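Local atomic coordinates of chitinase (Chromobacterium violaceum, PDB entry 4TXG), a protein that probably hydrolyses the glycosidic bonds of chitin, as a family 18 glycoside hydrolase that also carries a carbohydrate-binding module. Residues P171-K182 with F623-Y633; P521-L532 with L605-A613. One frame throughout, in Å; residues are numbered along the deposited sequence.

Contact 1 of 2, residues P171-K182 with F623-Y633. With CS (cesium ion), chain N.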
# COMPACT_ATOMS: atom_id res chain seq x y z
N PRO A 171 3.19 -26.69 7.58
CA PRO A 171 1.80 -26.30 7.82
C PRO A 171 1.14 -25.65 6.61
O PRO A 171 1.69 -24.71 6.01
CB PRO A 171 1.92 -25.30 8.97
CG PRO A 171 3.11 -25.77 9.74
CD PRO A 171 4.08 -26.28 8.68
N ALA A 172 -0.03 -26.16 6.24
CA ALA A 172 -0.77 -25.62 5.11
C ALA A 172 -1.71 -24.52 5.57
O ALA A 172 -2.19 -24.53 6.70
CB ALA A 172 -1.57 -26.73 4.40
N TYR A 173 -1.95 -23.57 4.68
CA TYR A 173 -3.02 -22.61 4.89
C TYR A 173 -3.78 -22.50 3.58
O TYR A 173 -3.28 -21.93 2.61
CB TYR A 173 -2.48 -21.25 5.33
CG TYR A 173 -3.57 -20.30 5.77
CD1 TYR A 173 -4.24 -19.50 4.86
CD2 TYR A 173 -3.95 -20.23 7.11
CE1 TYR A 173 -5.25 -18.63 5.26
CE2 TYR A 173 -4.96 -19.37 7.52
CZ TYR A 173 -5.60 -18.57 6.59
OH TYR A 173 -6.60 -17.71 7.01
N LEU A 174 -4.98 -23.07 3.57
CA LEU A 174 -5.77 -23.20 2.36
C LEU A 174 -6.91 -22.20 2.33
O LEU A 174 -7.19 -21.55 3.34
CB LEU A 174 -6.32 -24.62 2.25
CG LEU A 174 -5.26 -25.72 2.37
CD1 LEU A 174 -5.92 -27.08 2.15
CD2 LEU A 174 -4.14 -25.48 1.35
N ALA A 175 -7.56 -22.07 1.18
CA ALA A 175 -8.63 -21.08 1.05
C ALA A 175 -9.77 -21.40 2.01
O ALA A 175 -10.52 -20.52 2.44
CB ALA A 175 -9.12 -21.01 -0.40
N SER A 176 -9.88 -22.67 2.37
CA SER A 176 -10.89 -23.11 3.32
C SER A 176 -10.57 -22.72 4.77
O SER A 176 -11.43 -22.83 5.63
CB SER A 176 -11.06 -24.63 3.22
OG SER A 176 -9.82 -25.30 3.33
N ASP A 177 -9.34 -22.26 5.03
CA ASP A 177 -8.93 -21.83 6.37
C ASP A 177 -9.15 -20.34 6.62
O ASP A 177 -9.00 -19.86 7.75
CB ASP A 177 -7.45 -22.16 6.60
CG ASP A 177 -7.17 -23.65 6.55
OD1 ASP A 177 -7.95 -24.41 7.17
OD2 ASP A 177 -6.20 -24.07 5.89
N ILE A 178 -9.48 -19.62 5.56
CA ILE A 178 -9.74 -18.19 5.62
C ILE A 178 -10.98 -17.89 6.47
O ILE A 178 -11.98 -18.61 6.38
CB ILE A 178 -9.94 -17.62 4.19
CG1 ILE A 178 -8.64 -17.71 3.38
CG2 ILE A 178 -10.44 -16.18 4.23
CD1 ILE A 178 -8.81 -17.31 1.92
N PRO A 179 -10.91 -16.85 7.33
CA PRO A 179 -12.10 -16.42 8.07
C PRO A 179 -13.05 -15.60 7.20
O PRO A 179 -13.16 -14.38 7.34
CB PRO A 179 -11.51 -15.56 9.20
CG PRO A 179 -10.25 -14.99 8.60
CD PRO A 179 -9.70 -16.11 7.73
N TRP A 180 -13.74 -16.28 6.29
CA TRP A 180 -14.61 -15.62 5.33
C TRP A 180 -15.67 -14.71 5.96
O TRP A 180 -16.04 -13.69 5.37
CB TRP A 180 -15.30 -16.68 4.47
CG TRP A 180 -14.38 -17.32 3.47
CD1 TRP A 180 -13.58 -18.41 3.67
CD2 TRP A 180 -14.17 -16.91 2.11
NE1 TRP A 180 -12.90 -18.71 2.52
CE2 TRP A 180 -13.23 -17.80 1.55
CE3 TRP A 180 -14.69 -15.88 1.32
CZ2 TRP A 180 -12.79 -17.69 0.23
CZ3 TRP A 180 -14.26 -15.78 0.00
CH2 TRP A 180 -13.32 -16.68 -0.52
N SER A 181 -16.16 -15.08 7.14
CA SER A 181 -17.24 -14.32 7.77
C SER A 181 -16.74 -13.05 8.47
O SER A 181 -17.54 -12.30 9.03
CB SER A 181 -17.99 -15.18 8.79
OG SER A 181 -17.17 -15.46 9.91
N LYS A 182 -15.43 -12.81 8.42
CA LYS A 182 -14.85 -11.68 9.15
C LYS A 182 -14.02 -10.76 8.26
O LYS A 182 -13.37 -9.85 8.76
CB LYS A 182 -13.99 -12.20 10.31
CG LYS A 182 -14.74 -13.17 11.23
CD LYS A 182 -13.91 -13.54 12.45
CE LYS A 182 -14.62 -14.58 13.31
NZ LYS A 182 -16.00 -14.17 13.66
N PHE A 623 -1.00 -21.52 17.31
CA PHE A 623 -0.85 -22.00 15.95
C PHE A 623 -1.75 -21.13 15.09
O PHE A 623 -2.27 -20.11 15.57
CB PHE A 623 -1.21 -23.49 15.84
CG PHE A 623 -0.71 -24.16 14.57
CD1 PHE A 623 0.64 -24.16 14.26
CD2 PHE A 623 -1.60 -24.78 13.72
CE1 PHE A 623 1.10 -24.78 13.10
CE2 PHE A 623 -1.15 -25.41 12.56
CZ PHE A 623 0.20 -25.40 12.25
N ILE A 624 -1.92 -21.53 13.84
CA ILE A 624 -2.72 -20.79 12.89
C ILE A 624 -4.13 -20.53 13.42
O ILE A 624 -4.80 -21.45 13.91
CB ILE A 624 -2.81 -21.56 11.56
CG1 ILE A 624 -1.42 -21.69 10.93
CG2 ILE A 624 -3.81 -20.91 10.62
CD1 ILE A 624 -1.40 -22.61 9.70
N GLY A 625 -4.57 -19.28 13.36
CA GLY A 625 -5.88 -18.93 13.88
C GLY A 625 -6.36 -17.59 13.39
O GLY A 625 -5.90 -17.09 12.36
N THR A 626 -7.30 -16.99 14.12
CA THR A 626 -7.93 -15.76 13.65
C THR A 626 -8.08 -14.67 14.70
O THR A 626 -8.96 -13.82 14.59
CB THR A 626 -9.35 -16.05 13.08
OG1 THR A 626 -10.18 -16.58 14.12
CG2 THR A 626 -9.28 -17.05 11.92
N THR A 627 -7.23 -14.67 15.73
CA THR A 627 -7.37 -13.70 16.82
C THR A 627 -7.33 -12.23 16.35
O THR A 627 -8.20 -11.43 16.70
CB THR A 627 -6.30 -13.92 17.89
OG1 THR A 627 -6.55 -15.16 18.55
CG2 THR A 627 -6.33 -12.80 18.94
N LEU A 628 -6.33 -11.88 15.54
CA LEU A 628 -6.19 -10.48 15.15
C LEU A 628 -7.28 -10.03 14.16
O LEU A 628 -7.85 -8.94 14.29
CB LEU A 628 -4.81 -10.22 14.55
CG LEU A 628 -3.64 -10.54 15.49
CD1 LEU A 628 -2.32 -10.15 14.83
CD2 LEU A 628 -3.79 -9.84 16.85
N THR A 629 -7.60 -10.88 13.19
CA THR A 629 -8.68 -10.57 12.26
C THR A 629 -10.02 -10.51 13.00
O THR A 629 -10.87 -9.68 12.68
CB THR A 629 -8.72 -11.60 11.12
OG1 THR A 629 -7.51 -11.47 10.36
CG2 THR A 629 -9.91 -11.35 10.21
N SER A 630 -10.20 -11.37 14.00
CA SER A 630 -11.43 -11.35 14.78
C SER A 630 -11.56 -10.06 15.58
O SER A 630 -12.66 -9.51 15.73
CB SER A 630 -11.50 -12.56 15.72
OG SER A 630 -11.65 -13.76 14.98
N LEU A 631 -10.44 -9.58 16.10
CA LEU A 631 -10.43 -8.32 16.83
C LEU A 631 -10.78 -7.17 15.89
O LEU A 631 -11.59 -6.31 16.25
CB LEU A 631 -9.07 -8.07 17.48
CG LEU A 631 -8.87 -6.72 18.18
CD1 LEU A 631 -9.89 -6.50 19.29
CD2 LEU A 631 -7.44 -6.63 18.73
N LEU A 632 -10.18 -7.16 14.71
CA LEU A 632 -10.51 -6.13 13.72
C LEU A 632 -12.00 -6.17 13.35
O LEU A 632 -12.69 -5.15 13.35
CB LEU A 632 -9.66 -6.30 12.46
CG LEU A 632 -8.18 -5.93 12.56
CD1 LEU A 632 -7.44 -6.38 11.31
CD2 LEU A 632 -8.02 -4.44 12.78
N TYR A 633 -12.49 -7.36 13.04
CA TYR A 633 -13.88 -7.52 12.64
C TYR A 633 -14.86 -7.15 13.76
O TYR A 633 -15.87 -6.48 13.51
CB TYR A 633 -14.17 -8.95 12.17
CG TYR A 633 -15.62 -9.12 11.83
CD1 TYR A 633 -16.16 -8.52 10.70
CD2 TYR A 633 -16.47 -9.83 12.67
CE1 TYR A 633 -17.50 -8.63 10.40
CE2 TYR A 633 -17.82 -9.95 12.38
CZ TYR A 633 -18.32 -9.35 11.24
OH TYR A 633 -19.66 -9.47 10.94
CS CS N . -13.20 -21.26 7.88
O HOH W 1 -6.08 -16.63 9.41
O HOH W 2 -19.88 -12.43 10.68
O HOH W 3 -13.99 -23.98 6.56
O HOH W 4 -15.71 -20.86 6.34

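Contact 2 of 2, residues P521-L532 with L605-A613. With CS (cesium ion), chain C.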
# COMPACT_ATOMS: atom_id res chain seq x y z
N PRO A 521 5.73 -16.25 11.82
CA PRO A 521 4.30 -15.96 11.97
C PRO A 521 4.02 -15.51 13.40
O PRO A 521 4.79 -15.89 14.29
CB PRO A 521 3.63 -17.30 11.67
CG PRO A 521 4.65 -18.32 12.10
CD PRO A 521 5.99 -17.70 11.72
N MET A 522 2.97 -14.73 13.63
CA MET A 522 2.74 -14.24 14.99
C MET A 522 2.40 -15.36 15.97
O MET A 522 2.64 -15.22 17.18
CB MET A 522 1.66 -13.15 15.00
CG MET A 522 2.23 -11.72 14.83
SD MET A 522 3.59 -11.37 15.98
CE MET A 522 2.77 -11.66 17.55
N TRP A 523 1.87 -16.49 15.50
CA TRP A 523 1.67 -17.60 16.44
C TRP A 523 3.00 -18.09 17.01
O TRP A 523 3.09 -18.46 18.18
CB TRP A 523 0.91 -18.80 15.83
CG TRP A 523 1.05 -19.07 14.34
CD1 TRP A 523 0.32 -18.48 13.33
CD2 TRP A 523 1.88 -20.05 13.70
NE1 TRP A 523 0.68 -19.01 12.12
CE2 TRP A 523 1.63 -19.98 12.31
CE3 TRP A 523 2.83 -20.97 14.17
CZ2 TRP A 523 2.29 -20.79 11.38
CZ3 TRP A 523 3.48 -21.78 13.25
CH2 TRP A 523 3.21 -21.68 11.87
N HIS A 524 4.05 -18.08 16.19
CA HIS A 524 5.33 -18.54 16.70
C HIS A 524 5.88 -17.52 17.70
O HIS A 524 6.41 -17.90 18.73
CB HIS A 524 6.33 -18.80 15.57
CG HIS A 524 7.64 -19.34 16.07
ND1 HIS A 524 7.73 -20.50 16.80
CD2 HIS A 524 8.90 -18.85 15.97
CE1 HIS A 524 9.00 -20.72 17.12
NE2 HIS A 524 9.72 -19.73 16.63
N ALA A 525 5.73 -16.22 17.41
CA ALA A 525 6.14 -15.19 18.35
C ALA A 525 5.38 -15.29 19.68
O ALA A 525 5.94 -15.02 20.74
CB ALA A 525 5.95 -13.80 17.73
N LYS A 526 4.11 -15.68 19.61
CA LYS A 526 3.33 -15.86 20.83
C LYS A 526 3.82 -17.07 21.63
O LYS A 526 3.83 -17.04 22.87
CB LYS A 526 1.83 -16.00 20.49
CG LYS A 526 1.18 -14.65 20.14
CD LYS A 526 1.02 -13.82 21.41
CE LYS A 526 1.05 -12.32 21.18
NZ LYS A 526 1.05 -11.58 22.50
N ASN A 527 4.24 -18.13 20.95
CA ASN A 527 4.85 -19.26 21.64
C ASN A 527 6.20 -18.89 22.28
O ASN A 527 6.48 -19.29 23.41
CB ASN A 527 5.03 -20.45 20.70
CG ASN A 527 3.72 -21.19 20.46
OD1 ASN A 527 2.84 -21.21 21.33
ND2 ASN A 527 3.58 -21.80 19.28
N LEU A 528 7.02 -18.12 21.58
CA LEU A 528 8.31 -17.73 22.15
C LEU A 528 8.11 -16.93 23.43
O LEU A 528 8.82 -17.13 24.42
CB LEU A 528 9.13 -16.91 21.14
CG LEU A 528 9.65 -17.71 19.94
CD1 LEU A 528 10.46 -16.81 19.02
CD2 LEU A 528 10.49 -18.91 20.41
N GLU A 529 7.12 -16.04 23.41
CA GLU A 529 6.74 -15.24 24.57
C GLU A 529 6.36 -16.14 25.75
O GLU A 529 6.67 -15.86 26.92
CB GLU A 529 5.57 -14.29 24.20
CG GLU A 529 5.14 -13.35 25.33
CD GLU A 529 3.89 -12.53 25.00
OE1 GLU A 529 3.47 -12.49 23.82
OE2 GLU A 529 3.31 -11.93 25.94
N LYS A 530 5.70 -17.25 25.42
CA LYS A 530 5.23 -18.21 26.41
C LYS A 530 6.31 -19.19 26.86
O LYS A 530 6.09 -19.97 27.79
CB LYS A 530 4.05 -19.01 25.85
CG LYS A 530 2.77 -18.22 25.73
CD LYS A 530 1.96 -18.32 27.01
CE LYS A 530 1.74 -19.77 27.40
NZ LYS A 530 0.63 -19.92 28.39
N GLY A 531 7.45 -19.17 26.19
CA GLY A 531 8.52 -20.11 26.48
C GLY A 531 8.32 -21.48 25.85
O GLY A 531 8.80 -22.50 26.37
N LEU A 532 7.59 -21.50 24.73
CA LEU A 532 7.31 -22.72 23.98
C LEU A 532 8.03 -22.68 22.64
O LEU A 532 8.03 -21.65 21.96
CB LEU A 532 5.80 -22.89 23.77
CG LEU A 532 4.93 -22.95 25.03
CD1 LEU A 532 3.46 -22.88 24.66
CD2 LEU A 532 5.23 -24.21 25.84
N LEU A 605 -2.64 -13.87 5.85
CA LEU A 605 -3.65 -14.61 6.60
C LEU A 605 -3.05 -15.73 7.46
O LEU A 605 -3.44 -15.93 8.61
CB LEU A 605 -4.70 -15.18 5.64
CG LEU A 605 -5.72 -14.13 5.18
CD1 LEU A 605 -6.35 -14.54 3.85
CD2 LEU A 605 -6.79 -13.96 6.24
N ALA A 606 -2.06 -16.44 6.92
CA ALA A 606 -1.50 -17.60 7.61
C ALA A 606 -0.71 -17.24 8.88
O ALA A 606 -0.37 -18.13 9.67
CB ALA A 606 -0.60 -18.39 6.67
N GLY A 607 -0.42 -15.96 9.07
CA GLY A 607 0.32 -15.54 10.25
C GLY A 607 -0.54 -15.27 11.49
O GLY A 607 -0.00 -15.14 12.59
N ASP A 608 -1.85 -15.16 11.31
CA ASP A 608 -2.75 -14.89 12.44
C ASP A 608 -2.81 -16.13 13.33
O ASP A 608 -2.49 -17.24 12.88
CB ASP A 608 -4.14 -14.49 11.94
CG ASP A 608 -4.97 -13.76 12.99
OD1 ASP A 608 -4.52 -13.60 14.14
OD2 ASP A 608 -6.10 -13.36 12.64
N TYR A 609 -3.23 -15.96 14.59
CA TYR A 609 -3.02 -17.01 15.58
C TYR A 609 -4.23 -17.30 16.47
O TYR A 609 -5.13 -16.47 16.60
CB TYR A 609 -1.82 -16.65 16.46
CG TYR A 609 -1.98 -15.36 17.26
CD1 TYR A 609 -2.60 -15.36 18.50
CD2 TYR A 609 -1.47 -14.16 16.77
CE1 TYR A 609 -2.74 -14.20 19.24
CE2 TYR A 609 -1.60 -12.98 17.52
CZ TYR A 609 -2.23 -13.01 18.75
OH TYR A 609 -2.37 -11.86 19.49
N ASP A 610 -4.23 -18.49 17.07
CA ASP A 610 -5.13 -18.86 18.16
C ASP A 610 -4.41 -19.82 19.10
O ASP A 610 -3.47 -20.51 18.70
CB ASP A 610 -6.41 -19.54 17.64
CG ASP A 610 -7.50 -18.56 17.27
OD1 ASP A 610 -7.77 -17.62 18.06
OD2 ASP A 610 -8.10 -18.74 16.20
N TRP A 611 -4.87 -19.88 20.34
CA TRP A 611 -4.40 -20.90 21.26
C TRP A 611 -5.06 -22.23 20.93
O TRP A 611 -6.29 -22.32 20.86
CB TRP A 611 -4.69 -20.51 22.71
CG TRP A 611 -4.19 -21.52 23.71
CD1 TRP A 611 -4.94 -22.42 24.41
CD2 TRP A 611 -2.83 -21.73 24.11
NE1 TRP A 611 -4.14 -23.18 25.23
CE2 TRP A 611 -2.84 -22.78 25.06
CE3 TRP A 611 -1.62 -21.14 23.77
CZ2 TRP A 611 -1.67 -23.25 25.67
CZ3 TRP A 611 -0.46 -21.61 24.37
CH2 TRP A 611 -0.49 -22.64 25.31
N LYS A 612 -4.24 -23.26 20.74
CA LYS A 612 -4.76 -24.59 20.43
C LYS A 612 -4.44 -25.56 21.56
O LYS A 612 -3.35 -26.12 21.62
CB LYS A 612 -4.17 -25.09 19.11
CG LYS A 612 -4.47 -24.17 17.94
CD LYS A 612 -5.96 -24.14 17.65
CE LYS A 612 -6.29 -23.23 16.49
NZ LYS A 612 -7.75 -23.16 16.23
N ALA A 613 -5.42 -25.78 22.44
CA ALA A 613 -5.22 -26.53 23.68
C ALA A 613 -4.80 -27.98 23.47
O ALA A 613 -4.06 -28.54 24.29
CB ALA A 613 -6.51 -26.48 24.51
CS CS C . 8.61 -14.53 28.87

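Contact 1 of 2, residues P171-K182 with F623-Y633
Lys182 lies across the ring of Tyr633, its CA 4.0 Å from the ring centroid and 24° off the normal, a CH-pi contact over one face. The carbonyl of Ser181 covers the same face nearer the hydroxyl end. Because CG of Tyr633 stands anti to the backbone N (chi1 177°), the ring reaches out from helix 627-636 to meet the loop. The lysine chain then runs across the helix, its CD 3.4 Å from Ser630 OG. A long aliphatic stem suits this place, since it can cross the helix surface while its amine is carried beyond. Packing is close where Lys182 meets Ser630 and the base of the Tyr633 ring; the carbonyl oxygen of Lys182 is buried here and finds no polar partner.

In the middle, Pro179, at the centre of an inverse gamma turn, lays its CB 3.8 Å from Thr626 CG2, and its CG also meets the methyl of Thr629. Ser630 OG turns back into its own helix to bond Thr626 O at 2.7 Å, from above the carbonyl plane. At the far end, Ile624 pushes CG2 against the edge of the Tyr173 ring, 3.6 Å from CD2, and Pro171 CB touches Phe623 CZ. A water bridges two buried groups, Tyr173 OH and Gly625 O.

No direct hydrogen bond crosses the contact. It is looser at the hydroxyl end of the Tyr633 ring, where water joins Ser181 O to Tyr633 OH, which also hydrogen-bonds Asn150 O. Within the loop, a cesium ion is held by Ser176 O, Ile178 O and two waters. The whole is peripheral packing of a TIM barrel, the family 18 fold: the connection between parallel barrel strands 155-161 and 185-193 rests on the strand end and helix that follow the last barrel strand.

Contact 2 of 2, residues P521-L532 with L605-A613
Tyr609 lies with one ring face under the aliphatic chain of Lys526, whose CG sits 3.9 Å from the ring centroid and only 7° off the normal, a CH-pi contact over the centre. The lysine, bent at chi2, carries NZ onward to a salt bridge with Glu529 OE1, so one residue serves both an aromatic face and a carboxylate; Asp581 is a second partner. Met522 CB closes on Tyr609 CD2 at 3.7 Å.

Trp523 makes a straight polar link. Its NE1 donates to Ala606 O at 2.8 Å, with an angle of 176° and lying in both the indole and the carbonyl planes, while the ring of Pro521 covers an indole face. At Gly607 the chains come close: Pro521 CB is 4.0 Å from its CA, and Met522 N makes a weak bond to its carbonyl. At the other end, Leu532 CD1 meets the edge of Trp611, after a Schellman motif at Gly531 has ended the helix.

Helix 522-530 crosses strand 609-612 at -50°, their axes 8.1 Å apart, and its Trp523, Lys526 and Asn527 side chains also touch strand 621-624, the antiparallel partner of that strand.

In the fold
From the N terminus, the chain leaves barrel strand 155-161, passes through 171-182 and enters strand 185-193. It then builds most of the barrel before helix 522-530 appears. Contact 2 closes a loop of 72 residues when the chain, emerging from barrel strand 599-603, reaches 605-613. Shortly afterwards 623-633 returns to 171-182, so contact 1 closes a far larger loop of 440 residues in which contact 2 is nested. The two touch directly: strands 609-612 and 621-624 form a hairpin, and Asp608 and Asp610 accept hydrogen bonds from Leu628 N and Thr626 N at the start of helix 627-636. Together they tie the first barrel connection and helix 522-530 to the hairpin and to helix 627-636.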